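Local coordinates for cobalamin biosynthesis protein CobN (Mycobacterium tuberculosis, PDB 7C6O), which serves as the large catalytic subunit of cobaltochelatase, the enzyme that inserts cobalt into hydrogenobyrinic acid a,c-diamide, a corrin precursor of cobalamin, at residues A[536-541]-A[545-550]; A[620-623]-A[629-632]; A[632-637]-A[748-753]; A[975-980]-A[1051-1056]; A[988-993]-A[1044-1049]. One frame throughout, in Å; residues are numbered along the deposited sequence. Where two conformers were deposited one is given.

How the contacts relate
None of the five contacts is wholly core: contacts 1, 3 and 5 are partly buried, contacts 2 and 4 lie at the surface. Contact 1 stands apart, at least about 30 Å between nearest atoms from every other, and is held chiefly by backbone hydrogen bonds at a helix end. Contacts 2 and 3 both use helix 624-642, share Leu-632 and touch where Glu-630 CG meets Arg-750; one is a single hydroxyl–carboxylate bond, the other an arginine–aspartate bridge. Contacts 4 and 5, with centres about 10 Å apart, pair a CH-pi contact of arginine on histidine with a side-on salt bridge; contact 5 is nested inside the loop that contact 4 closes.

Contact 1: residues A[536-541]-A[545-550]; sequences YRWLDT and NGFGAH
The chain leaves helix 530-539 and doubles back so that 545-550 runs past the helix end, with Leu-539 CA and Phe-547 CA 5.0 Å apart. Three successive carbonyls there meet backbone N-H groups of the returning loop. Phe-547 N donates to Trp-538 O at 2.8 Å, and Ala-549 N donates to Leu-539 O at 2.8 Å in a nearly straight bond (N-H...O 170°). Gly-548 N makes a more bent bond to Asp-540 O, at 3.0 Å. These bonds give partners to carbonyls at the helix end, where the next turn that would supply N-H groups is missing. Glycine suits the loop: Gly-546 CA lies 3.7 Å from Trp-538 O, and a side chain here would run into Asp-540 O, while Gly-548 has a positive phi of 68°, easiest for a residue with no side chain.

Trp-538 adds a side-chain bond to the start of the returning loop. With CG anti to the backbone N (chi1 171°), its indole swings beside the loop, and NE1 donates to Asn-545 O at 2.8 Å, tilted out of the ring plane. Phe-547 CB sits over one face of the six-membered ring, 3.8 Å from its centroid, a CH-pi contact; the two rings meet only obliquely. Asp-540 turns its carboxylate back to the helix in a salt bridge, Arg-537 NH1 and NH2 both donating to OD2, while a water bridges its OD1 to Ala-549 O.

Around this helix end, strand 503-507 packs on Trp-538, Leu-539 and Phe-547. Asn-545 is tied to Arg-449 of strand 448-451, and Asp-540 OD1 has a salt bridge to Arg-355 of helix 343-361.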
# COMPACT_ATOMS: atom_id res chain seq x y z
N TYR A 536 4.59 -23.46 4.84
CA TYR A 536 3.28 -22.84 4.98
C TYR A 536 2.17 -23.88 4.92
O TYR A 536 1.17 -23.78 5.65
CB TYR A 536 3.06 -21.76 3.92
CG TYR A 536 3.50 -20.40 4.40
CD1 TYR A 536 2.69 -19.65 5.24
CD2 TYR A 536 4.73 -19.88 4.04
CE1 TYR A 536 3.09 -18.41 5.70
CE2 TYR A 536 5.14 -18.64 4.50
CZ TYR A 536 4.31 -17.91 5.33
OH TYR A 536 4.71 -16.68 5.78
N ARG A 537 2.32 -24.89 4.06
CA ARG A 537 1.29 -25.93 3.99
C ARG A 537 1.26 -26.76 5.26
O ARG A 537 0.21 -27.32 5.61
CB ARG A 537 1.52 -26.80 2.76
CG ARG A 537 1.20 -26.10 1.43
CD ARG A 537 -0.29 -25.76 1.32
NE ARG A 537 -0.63 -24.48 1.96
CZ ARG A 537 -1.76 -24.27 2.63
NH1 ARG A 537 -2.65 -25.25 2.77
NH2 ARG A 537 -2.00 -23.09 3.18
N TRP A 538 2.38 -26.85 5.98
CA TRP A 538 2.36 -27.58 7.25
C TRP A 538 1.62 -26.80 8.33
O TRP A 538 1.05 -27.40 9.25
CB TRP A 538 3.78 -27.91 7.71
CG TRP A 538 3.79 -28.47 9.10
CD1 TRP A 538 3.52 -29.75 9.47
CD2 TRP A 538 4.04 -27.75 10.31
NE1 TRP A 538 3.60 -29.88 10.83
CE2 TRP A 538 3.92 -28.66 11.37
CE3 TRP A 538 4.37 -26.42 10.60
CZ2 TRP A 538 4.11 -28.29 12.70
CZ3 TRP A 538 4.56 -26.05 11.92
CH2 TRP A 538 4.44 -26.99 12.95
N LEU A 539 1.63 -25.46 8.25
CA LEU A 539 0.85 -24.67 9.19
C LEU A 539 -0.64 -24.95 9.07
O LEU A 539 -1.38 -24.73 10.04
CB LEU A 539 1.10 -23.17 8.96
CG LEU A 539 2.51 -22.65 9.19
CD1 LEU A 539 2.58 -21.16 8.88
CD2 LEU A 539 2.95 -22.92 10.62
N ASP A 540 -1.10 -25.43 7.92
CA ASP A 540 -2.51 -25.63 7.64
C ASP A 540 -2.89 -27.08 7.96
O ASP A 540 -2.14 -27.82 8.60
CB ASP A 540 -2.79 -25.28 6.18
CG ASP A 540 -4.22 -24.82 5.95
OD1 ASP A 540 -5.10 -25.14 6.78
OD2 ASP A 540 -4.46 -24.15 4.93
N THR A 541 -4.07 -27.49 7.54
CA THR A 541 -4.47 -28.88 7.61
C THR A 541 -4.11 -29.58 6.30
O THR A 541 -3.92 -28.94 5.26
CB THR A 541 -5.97 -29.02 7.88
OG1 THR A 541 -6.71 -28.24 6.93
CG2 THR A 541 -6.30 -28.53 9.29
N ASN A 545 0.85 -34.91 9.90
CA ASN A 545 1.40 -34.22 11.06
C ASN A 545 1.21 -32.71 10.98
O ASN A 545 1.96 -31.96 11.61
CB ASN A 545 2.88 -34.56 11.22
CG ASN A 545 3.70 -34.14 10.01
OD1 ASN A 545 3.18 -34.06 8.90
ND2 ASN A 545 4.98 -33.88 10.23
N GLY A 546 0.22 -32.25 10.21
CA GLY A 546 0.03 -30.83 10.03
C GLY A 546 -0.34 -30.13 11.32
O GLY A 546 -1.01 -30.69 12.20
N PHE A 547 0.09 -28.87 11.44
CA PHE A 547 -0.20 -28.09 12.63
C PHE A 547 -1.69 -27.77 12.74
O PHE A 547 -2.26 -27.81 13.83
CB PHE A 547 0.64 -26.81 12.64
CG PHE A 547 0.36 -25.91 13.81
CD1 PHE A 547 0.80 -26.25 15.08
CD2 PHE A 547 -0.33 -24.72 13.64
CE1 PHE A 547 0.54 -25.42 16.16
CE2 PHE A 547 -0.58 -23.89 14.71
CZ PHE A 547 -0.15 -24.24 15.97
N GLY A 548 -2.32 -27.45 11.61
CA GLY A 548 -3.74 -27.16 11.62
C GLY A 548 -4.08 -25.86 12.33
O GLY A 548 -4.98 -25.82 13.17
N ALA A 549 -3.36 -24.79 11.99
CA ALA A 549 -3.61 -23.49 12.60
C ALA A 549 -5.01 -22.99 12.27
O ALA A 549 -5.50 -23.14 11.15
CB ALA A 549 -2.58 -22.47 12.11
N HIS A 550 -5.66 -22.38 13.27
CA HIS A 550 -6.90 -21.66 13.01
C HIS A 550 -6.63 -20.30 12.38
O HIS A 550 -7.49 -19.78 11.66
CB HIS A 550 -7.69 -21.50 14.30
CG HIS A 550 -8.26 -22.78 14.82
ND1 HIS A 550 -7.73 -23.45 15.90
CD2 HIS A 550 -9.30 -23.53 14.39
CE1 HIS A 550 -8.43 -24.55 16.12
NE2 HIS A 550 -9.39 -24.62 15.22
O HOH W 1 -5.63 -25.29 9.47

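Contact 2: residues A[620-623]-A[629-632]; sequences AETY and LEQL
Thr-622, in the loop before the helix, faces Glu-630 within it, their CA atoms 8.3 Å apart: 620-623 is an irregular stretch after strand 617-619, whereas residues 629-632 lie in the first half of helix 624-642. The contact thus belongs to a strand–loop–helix connection, where a side chain just ahead of the helix bonds to one inside it. The chain closes on itself through side chains alone, and the two meet at about a right angle.

The bridge is one hydrogen bond, in which Thr-622 OG1 donates to Glu-630 OE1 at 3.1 Å. The donor approaches the syn side of the carboxylate, moderately out of its plane. Glutamate suits the place because its length spans the gap: CG lies anti to the backbone N (chi1 -168°), the chain stays extended beyond it, and the carboxylate is carried off the helix toward the loop. Threonine offers a short hydroxyl for the bond and a methyl beside it.

The other carboxylate oxygen, Glu-630 OE2, forms a salt bridge with Lys-693 of helix 675-694, the stronger hold on this group. Asp-754 brings a like charge close to OE2, which Lys-693 probably helps to offset. Lys-693 also touches the side chain of Thr-622, so loop and helix converge on it. Beside the hydrogen bond, Thr-622 CG2 rests 3.7 Å from Glu-630 OE1.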
# COMPACT_ATOMS: atom_id res chain seq x y z
N ALA A 620 15.99 15.84 18.11
CA ALA A 620 17.33 15.26 18.05
C ALA A 620 18.27 15.92 19.05
O ALA A 620 19.11 15.25 19.66
CB ALA A 620 17.89 15.37 16.64
N GLU A 621 18.15 17.24 19.22
CA GLU A 621 18.99 18.04 20.11
C GLU A 621 20.46 18.02 19.67
O GLU A 621 20.80 17.42 18.65
CB GLU A 621 18.86 17.57 21.56
CG GLU A 621 17.48 17.80 22.17
CD GLU A 621 17.07 19.26 22.17
OE1 GLU A 621 15.86 19.54 22.03
OE2 GLU A 621 17.95 20.14 22.30
N THR A 622 21.33 18.68 20.44
CA THR A 622 22.74 18.75 20.11
C THR A 622 23.57 17.99 21.14
O THR A 622 23.14 17.72 22.26
CB THR A 622 23.23 20.20 20.04
OG1 THR A 622 23.00 20.85 21.29
CG2 THR A 622 22.50 20.95 18.94
N TYR A 623 24.80 17.66 20.73
CA TYR A 623 25.73 16.91 21.56
C TYR A 623 27.13 17.15 21.03
O TYR A 623 27.31 17.55 19.88
CB TYR A 623 25.40 15.41 21.54
CG TYR A 623 25.50 14.80 20.16
CD1 TYR A 623 24.41 14.83 19.29
CD2 TYR A 623 26.68 14.22 19.71
CE1 TYR A 623 24.50 14.29 18.02
CE2 TYR A 623 26.78 13.68 18.44
CZ TYR A 623 25.68 13.71 17.60
OH TYR A 623 25.77 13.17 16.34
N LEU A 629 29.76 23.96 18.88
CA LEU A 629 29.61 24.94 17.80
C LEU A 629 28.47 25.90 18.09
O LEU A 629 28.58 27.11 17.84
CB LEU A 629 29.38 24.22 16.47
CG LEU A 629 29.10 25.10 15.25
CD1 LEU A 629 30.27 26.04 14.99
CD2 LEU A 629 28.81 24.24 14.04
N GLU A 630 27.35 25.38 18.59
CA GLU A 630 26.24 26.22 19.03
C GLU A 630 26.72 27.31 19.99
O GLU A 630 26.33 28.48 19.86
CB GLU A 630 25.18 25.34 19.68
CG GLU A 630 23.84 25.99 19.95
CD GLU A 630 22.80 24.96 20.36
OE1 GLU A 630 23.18 23.94 20.96
OE2 GLU A 630 21.61 25.16 20.06
N GLN A 631 27.57 26.94 20.94
CA GLN A 631 28.07 27.91 21.91
C GLN A 631 28.94 28.96 21.24
O GLN A 631 28.86 30.15 21.57
CB GLN A 631 28.85 27.19 23.01
CG GLN A 631 28.07 26.07 23.69
CD GLN A 631 28.94 25.17 24.56
OE1 GLN A 631 30.13 25.43 24.74
NE2 GLN A 631 28.35 24.11 25.09
N LEU A 632 29.79 28.55 20.30
CA LEU A 632 30.66 29.51 19.62
C LEU A 632 29.86 30.44 18.72
O LEU A 632 30.20 31.62 18.59
CB LEU A 632 31.74 28.77 18.82
CG LEU A 632 32.80 28.02 19.63
CD1 LEU A 632 33.85 27.41 18.71
CD2 LEU A 632 33.45 28.94 20.65

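Contact 3: residues A[632-637]-A[748-753]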
# COMPACT_ATOMS: atom_id res chain seq x y z
N LEU A 632 29.79 28.55 20.30
CA LEU A 632 30.66 29.51 19.62
C LEU A 632 29.86 30.44 18.72
O LEU A 632 30.20 31.62 18.59
CB LEU A 632 31.74 28.77 18.82
CG LEU A 632 32.80 28.02 19.63
CD1 LEU A 632 33.85 27.41 18.71
CD2 LEU A 632 33.45 28.94 20.65
N LEU A 633 28.80 29.93 18.09
CA LEU A 633 27.95 30.79 17.26
C LEU A 633 27.29 31.88 18.09
O LEU A 633 27.23 33.04 17.67
CB LEU A 633 26.88 29.96 16.54
CG LEU A 633 27.35 28.97 15.48
CD1 LEU A 633 26.16 28.30 14.81
CD2 LEU A 633 28.23 29.67 14.45
N ASP A 634 26.78 31.52 19.27
CA ASP A 634 26.22 32.53 20.17
C ASP A 634 27.27 33.57 20.55
O ASP A 634 26.98 34.77 20.56
CB ASP A 634 25.65 31.87 21.42
CG ASP A 634 24.48 30.97 21.13
OD1 ASP A 634 23.89 31.08 20.03
OD2 ASP A 634 24.14 30.14 22.00
N GLU A 635 28.48 33.12 20.86
CA GLU A 635 29.55 34.05 21.18
C GLU A 635 29.88 34.94 19.99
O GLU A 635 30.15 36.14 20.15
CB GLU A 635 30.79 33.28 21.65
CG GLU A 635 31.95 34.17 22.08
CD GLU A 635 33.10 33.37 22.67
OE1 GLU A 635 32.94 32.14 22.84
OE2 GLU A 635 34.15 33.97 22.98
N HIS A 636 29.86 34.37 18.78
CA HIS A 636 30.10 35.17 17.59
C HIS A 636 29.07 36.28 17.45
O HIS A 636 29.41 37.42 17.10
CB HIS A 636 30.10 34.27 16.35
CG HIS A 636 30.29 35.01 15.06
ND1 HIS A 636 29.24 35.58 14.37
CD2 HIS A 636 31.40 35.28 14.34
CE1 HIS A 636 29.70 36.16 13.28
NE2 HIS A 636 31.01 36.00 13.24
N ALA A 637 27.80 35.97 17.72
CA ALA A 637 26.76 36.99 17.61
C ALA A 637 26.99 38.11 18.62
O ALA A 637 26.75 39.29 18.31
CB ALA A 637 25.39 36.35 17.82
N ASP A 748 12.92 30.47 9.73
CA ASP A 748 12.98 30.89 11.12
C ASP A 748 14.42 30.87 11.63
O ASP A 748 15.19 29.96 11.33
CB ASP A 748 12.10 29.99 11.99
CG ASP A 748 10.62 30.24 11.77
OD1 ASP A 748 10.19 31.41 11.89
OD2 ASP A 748 9.88 29.28 11.48
N GLU A 749 14.77 31.89 12.41
CA GLU A 749 16.12 32.02 12.93
C GLU A 749 16.39 30.97 14.01
O GLU A 749 15.49 30.60 14.77
CB GLU A 749 16.34 33.43 13.48
CG GLU A 749 17.78 33.75 13.83
CD GLU A 749 18.01 35.24 14.01
OE1 GLU A 749 17.26 36.04 13.40
OE2 GLU A 749 18.92 35.62 14.77
N ARG A 750 17.64 30.52 14.06
CA ARG A 750 18.01 29.41 14.94
C ARG A 750 17.67 29.70 16.40
O ARG A 750 17.13 28.83 17.10
CB ARG A 750 19.50 29.11 14.79
CG ARG A 750 20.05 28.15 15.83
CD ARG A 750 21.54 27.88 15.63
NE ARG A 750 22.37 29.05 15.92
CZ ARG A 750 22.78 29.39 17.14
NH1 ARG A 750 22.43 28.66 18.19
NH2 ARG A 750 23.54 30.46 17.31
N ALA A 751 17.97 30.91 16.87
CA ALA A 751 17.78 31.21 18.29
C ALA A 751 16.31 31.22 18.67
O ALA A 751 15.93 30.74 19.74
CB ALA A 751 18.43 32.55 18.63
N THR A 752 15.45 31.76 17.80
CA THR A 752 14.04 31.87 18.14
C THR A 752 13.32 30.53 18.05
O THR A 752 12.31 30.32 18.73
CB THR A 752 13.35 32.91 17.26
OG1 THR A 752 13.69 32.67 15.89
CG2 THR A 752 13.78 34.31 17.65
N VAL A 753 13.83 29.61 17.21
CA VAL A 753 13.26 28.26 17.18
C VAL A 753 13.41 27.60 18.54
O VAL A 753 12.47 26.98 19.06
CB VAL A 753 13.92 27.43 16.07
CG1 VAL A 753 13.47 25.98 16.15
CG2 VAL A 753 13.59 28.01 14.70
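The guanidinium of Arg-750 meets Asp-634 edge-on and turns one face to Leu-633, so a single flat group serves an acid and a hydrocarbon at once. Asp-634 OD1 lies close to the guanidinium plane and is approached nearly along its C-O axis. Arg-750 NH2 gives the main bond of this salt bridge, 2.8 Å to OD1 with an N-H...O angle of 163°. Arg-750 NH1 adds a weak second bond to the same oxygen, at 3.4 Å. The carboxylate and guanidinium planes are tilted by 21°, and the side chains themselves meet at a slant.

Leu-633 supplies the apolar partner. Its CD1 lies over the guanidinium face, 4.0 Å from Arg-750 NE, and its CB comes to 3.5 Å from Arg-750 NH2. An arginine suits this gap because its aliphatic stem can cross from one helix to the other before the charge begins. Here the stem runs straight through CG and CD, then bends at the third torsion (chi3 69°). The exposed aspartate, short as it is, meets the guanidinium edge, and the buried leucine covers one face.

Arg-750 stands in the first turn of helix 750-769, right after the N-cap residue Glu-749. Its NE is also paired with Asp-686 of helix 675-694, the stronger of its partners, so the arginine bridges acids of two helices. Helix 675-694, through Leu-689, packs on both Leu-633 and Arg-750, joining helices 624-642 and 750-769.

Contact 4: residues A[975-980]-A[1051-1056]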
# COMPACT_ATOMS: atom_id res chain seq x y z
N ARG A 975 10.19 16.79 -25.90
CA ARG A 975 10.10 16.64 -27.35
C ARG A 975 11.48 16.53 -27.98
O ARG A 975 11.68 15.74 -28.91
CB ARG A 975 9.33 17.82 -27.95
CG ARG A 975 9.30 17.81 -29.47
CD ARG A 975 8.49 18.96 -30.02
NE ARG A 975 8.37 18.90 -31.47
CZ ARG A 975 7.50 18.13 -32.12
NH1 ARG A 975 7.46 18.14 -33.44
NH2 ARG A 975 6.65 17.37 -31.44
N ALA A 976 12.45 17.30 -27.48
CA ALA A 976 13.79 17.28 -28.05
C ALA A 976 14.40 15.89 -27.95
O ALA A 976 14.99 15.38 -28.91
CB ALA A 976 14.68 18.31 -27.36
N HIS A 977 14.27 15.25 -26.78
CA HIS A 977 14.82 13.91 -26.61
C HIS A 977 14.04 12.89 -27.43
O HIS A 977 14.63 11.98 -28.03
CB HIS A 977 14.81 13.52 -25.13
CG HIS A 977 15.66 14.41 -24.28
ND1 HIS A 977 15.46 14.55 -22.92
CD2 HIS A 977 16.71 15.21 -24.58
CE1 HIS A 977 16.35 15.40 -22.43
NE2 HIS A 977 17.12 15.81 -23.42
N ALA A 978 12.71 13.01 -27.46
CA ALA A 978 11.89 12.08 -28.22
C ALA A 978 12.20 12.17 -29.71
O ALA A 978 12.24 11.14 -30.41
CB ALA A 978 10.41 12.33 -27.96
N GLN A 979 12.41 13.38 -30.23
CA GLN A 979 12.73 13.53 -31.65
C GLN A 979 14.10 12.94 -31.96
O GLN A 979 14.30 12.37 -33.04
CB GLN A 979 12.68 15.00 -32.06
CG GLN A 979 11.30 15.65 -31.94
CD GLN A 979 10.19 14.82 -32.55
OE1 GLN A 979 9.48 14.11 -31.84
NE2 GLN A 979 10.04 14.90 -33.86
N ALA A 980 15.06 13.07 -31.04
CA ALA A 980 16.37 12.47 -31.25
C ALA A 980 16.27 10.95 -31.29
O ALA A 980 16.91 10.30 -32.13
CB ALA A 980 17.34 12.92 -30.16
N TYR A 1051 18.08 6.71 -19.23
CA TYR A 1051 18.92 6.87 -18.05
C TYR A 1051 20.21 7.61 -18.37
O TYR A 1051 20.72 8.35 -17.53
CB TYR A 1051 19.24 5.51 -17.41
CG TYR A 1051 18.20 5.06 -16.41
CD1 TYR A 1051 16.86 4.98 -16.76
CD2 TYR A 1051 18.56 4.70 -15.11
CE1 TYR A 1051 15.90 4.57 -15.85
CE2 TYR A 1051 17.61 4.28 -14.19
CZ TYR A 1051 16.28 4.22 -14.57
OH TYR A 1051 15.31 3.81 -13.68
N ARG A 1052 20.74 7.44 -19.59
CA ARG A 1052 21.93 8.18 -19.97
C ARG A 1052 21.71 9.69 -19.95
O ARG A 1052 22.67 10.45 -19.80
CB ARG A 1052 22.41 7.75 -21.37
CG ARG A 1052 23.19 6.44 -21.38
CD ARG A 1052 23.81 6.17 -22.74
NE ARG A 1052 23.44 4.85 -23.25
CZ ARG A 1052 24.20 3.76 -23.13
NH1 ARG A 1052 25.37 3.82 -22.52
NH2 ARG A 1052 23.77 2.60 -23.62
N ARG A 1053 20.45 10.13 -20.06
CA ARG A 1053 20.13 11.55 -20.06
C ARG A 1053 19.84 12.10 -18.67
O ARG A 1053 19.73 13.33 -18.52
CB ARG A 1053 18.92 11.83 -20.96
CG ARG A 1053 19.16 11.53 -22.42
CD ARG A 1053 18.03 12.09 -23.27
NE ARG A 1053 18.24 11.87 -24.70
CZ ARG A 1053 17.61 10.95 -25.42
NH1 ARG A 1053 16.72 10.16 -24.84
NH2 ARG A 1053 17.87 10.83 -26.71
N ILE A 1054 19.71 11.25 -17.65
CA ILE A 1054 19.33 11.71 -16.32
C ILE A 1054 20.42 12.62 -15.77
O ILE A 1054 21.57 12.21 -15.60
CB ILE A 1054 19.07 10.53 -15.39
CG1 ILE A 1054 17.84 9.75 -15.86
CG2 ILE A 1054 18.89 11.02 -13.95
CD1 ILE A 1054 17.57 8.49 -15.05
N ALA A 1055 20.05 13.87 -15.50
CA ALA A 1055 20.97 14.83 -14.90
C ALA A 1055 20.87 14.87 -13.38
O ALA A 1055 21.88 15.14 -12.71
CB ALA A 1055 20.71 16.23 -15.47
N VAL A 1056 19.68 14.63 -12.83
CA VAL A 1056 19.45 14.59 -11.39
C VAL A 1056 18.67 13.32 -11.07
O VAL A 1056 17.57 13.13 -11.61
CB VAL A 1056 18.67 15.81 -10.88
CG1 VAL A 1056 18.91 15.99 -9.39
CG2 VAL A 1056 19.02 17.05 -11.66
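A type I beta turn, Tyr-1051 to Ile-1054, links helix 1044-1051 to strand 1056-1061, and its third residue, Arg-1053, reaches out to His-977 on helix 973-985. The turn is closed by the bond from Ile-1054 N to Tyr-1051 O, 3.1 Å long. His-977 and Arg-1053 are the nearest backbone pair of the two segments, with CA atoms 8.8 Å apart, and their side chains fill the interval by lying alongside one another, pointing opposite ways.

The arginine stem does the closest touching. Its CD sits over the centre of the imidazole face, 3.5 Å from the ring centroid and only 10° off the normal, which is a CH-pi contact. Further on, the guanidinium is nearly parallel to the ring, the planes 8° apart, but it has slid off toward the root of the histidine: Arg-1053 CZ is 3.8 Å from His-977 CB. This overlap depends on the arginine being extended from CG to NE, with its second torsion near 180° (chi2 -168°). Arginine suits the place because the C-H bonds on CD, polarised by the charged group next to them, favour the pi face of the imidazole. Ala-980, one turn along the helix, offers only its methyl, CB, 4.1 Å from Arg-1053 NH2.

The polar ends are fixed by other residues. His-977 ND1 is hydrogen-bonded to Asp-935 at the start of strand 935-940, and Arg-1053 NH2 forms a salt bridge with Asp-981 of helix 973-985. The contact therefore lays that helix against the connection entering strand 1056-1061, in the same mixed sheet as strand 935-940.

Contact 5: residues A[988-993]-A[1044-1049]; sequences QRRATT and IDDMNR
Asp-1046 OD1 is gripped by two nitrogens of one arginine in a salt bridge: Arg-990 NE and Arg-990 NH2 both donate to it, each at 2.8 Å. The approach is side-on, and the oxygen lies in the guanidinium plane. NE comes from the syn side of the carboxylate, whereas NH2 meets OD1 from above the carboxylate plane, since the two flat groups are turned 50° against each other. NE also makes a weak bond to the second oxygen, Asp-1046 OD2.

That oxygen is the target of a water as well, which donates to OD2 at 2.7 Å and to Thr-993 OG1 at 2.8 Å. Thr-993 OG1 in turn donates to Arg-989 O. The buried acid is thus tied to 988-993 directly by Arg-990 and through the water by Thr-993. Arginine suits its place because a kink at CG-CD (chi3 52°) helps to turn the NE/NH2 side of its guanidinium onto the carboxylate.

Helix 973-985 lies beside both segments: its His-985 touches Arg-990, and its Asp-981 forms a salt bridge with Arg-1049. On the far side of helix 1044-1051, Met-1047 packs against helices 1019-1030 and 1072-1089.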
# COMPACT_ATOMS: atom_id res chain seq x y z
N GLN A 988 7.75 5.59 -32.56
CA GLN A 988 7.20 6.69 -31.78
C GLN A 988 6.89 6.26 -30.35
O GLN A 988 7.15 7.01 -29.40
CB GLN A 988 5.95 7.24 -32.45
CG GLN A 988 5.28 8.39 -31.70
CD GLN A 988 6.11 9.66 -31.70
OE1 GLN A 988 6.90 9.90 -32.62
NE2 GLN A 988 5.94 10.49 -30.68
N ARG A 989 6.32 5.06 -30.17
CA ARG A 989 6.02 4.58 -28.83
C ARG A 989 7.29 4.42 -28.00
O ARG A 989 7.31 4.76 -26.81
CB ARG A 989 5.24 3.27 -28.90
CG ARG A 989 5.09 2.53 -27.57
CD ARG A 989 4.08 3.19 -26.62
NE ARG A 989 4.66 4.33 -25.91
CZ ARG A 989 4.09 4.92 -24.86
NH1 ARG A 989 2.92 4.49 -24.40
NH2 ARG A 989 4.68 5.96 -24.28
N ARG A 990 8.36 3.91 -28.61
CA ARG A 990 9.62 3.80 -27.89
C ARG A 990 10.18 5.17 -27.54
O ARG A 990 10.73 5.37 -26.45
CB ARG A 990 10.64 3.01 -28.71
CG ARG A 990 10.31 1.53 -28.88
CD ARG A 990 11.49 0.81 -29.51
NE ARG A 990 12.72 1.07 -28.77
CZ ARG A 990 13.94 0.76 -29.20
NH1 ARG A 990 14.10 0.17 -30.38
NH2 ARG A 990 15.00 1.05 -28.46
N ALA A 991 10.02 6.14 -28.45
CA ALA A 991 10.59 7.47 -28.25
C ALA A 991 9.92 8.23 -27.11
O ALA A 991 10.52 9.17 -26.58
CB ALA A 991 10.50 8.28 -29.54
N THR A 992 8.70 7.86 -26.73
CA THR A 992 8.00 8.52 -25.63
C THR A 992 7.94 7.65 -24.38
O THR A 992 7.18 7.97 -23.45
CB THR A 992 6.59 8.91 -26.05
OG1 THR A 992 5.86 7.74 -26.44
CG2 THR A 992 6.63 9.90 -27.21
N THR A 993 8.71 6.57 -24.33
CA THR A 993 8.71 5.69 -23.16
C THR A 993 9.52 6.34 -22.05
O THR A 993 10.69 6.70 -22.24
CB THR A 993 9.29 4.32 -23.53
OG1 THR A 993 8.42 3.68 -24.48
CG2 THR A 993 9.40 3.44 -22.30
N ILE A 1044 14.98 -2.73 -22.20
CA ILE A 1044 16.31 -2.42 -21.67
C ILE A 1044 16.97 -1.32 -22.48
O ILE A 1044 17.56 -0.38 -21.93
CB ILE A 1044 17.17 -3.69 -21.63
CG1 ILE A 1044 16.64 -4.67 -20.59
CG2 ILE A 1044 18.63 -3.34 -21.34
CD1 ILE A 1044 17.41 -5.97 -20.53
N ASP A 1045 16.90 -1.42 -23.81
CA ASP A 1045 17.53 -0.41 -24.65
C ASP A 1045 16.88 0.96 -24.46
O ASP A 1045 17.57 1.98 -24.44
CB ASP A 1045 17.46 -0.84 -26.12
CG ASP A 1045 18.43 -1.96 -26.44
OD1 ASP A 1045 19.54 -1.98 -25.85
OD2 ASP A 1045 18.10 -2.82 -27.28
N ASP A 1046 15.55 0.99 -24.30
CA ASP A 1046 14.88 2.25 -24.03
C ASP A 1046 15.24 2.79 -22.65
O ASP A 1046 15.42 4.00 -22.48
CB ASP A 1046 13.37 2.08 -24.15
CG ASP A 1046 12.92 1.88 -25.58
OD1 ASP A 1046 13.57 2.44 -26.49
OD2 ASP A 1046 11.92 1.16 -25.80
N MET A 1047 15.37 1.91 -21.65
CA MET A 1047 15.77 2.37 -20.33
C MET A 1047 17.16 2.98 -20.36
O MET A 1047 17.40 4.03 -19.76
CB MET A 1047 15.71 1.22 -19.32
CG MET A 1047 15.64 1.69 -17.87
SD MET A 1047 16.29 0.50 -16.68
CE MET A 1047 18.04 0.62 -17.02
N ASN A 1048 18.10 2.33 -21.07
CA ASN A 1048 19.46 2.84 -21.14
C ASN A 1048 19.51 4.20 -21.83
O ASN A 1048 20.24 5.10 -21.40
CB ASN A 1048 20.37 1.84 -21.85
CG ASN A 1048 20.55 0.55 -21.05
OD1 ASN A 1048 20.43 0.54 -19.83
ND2 ASN A 1048 20.84 -0.54 -21.75
N ARG A 1049 18.74 4.36 -22.91
CA ARG A 1049 18.73 5.64 -23.62
C ARG A 1049 18.26 6.77 -22.70
O ARG A 1049 18.85 7.85 -22.70
CB ARG A 1049 17.84 5.56 -24.86
CG ARG A 1049 18.35 4.58 -25.91
CD ARG A 1049 17.50 4.61 -27.17
NE ARG A 1049 17.76 5.80 -27.97
CZ ARG A 1049 18.76 5.92 -28.84
NH1 ARG A 1049 19.60 4.91 -29.02
NH2 ARG A 1049 18.92 7.04 -29.53
O HOH W 2 9.26 1.14 -25.17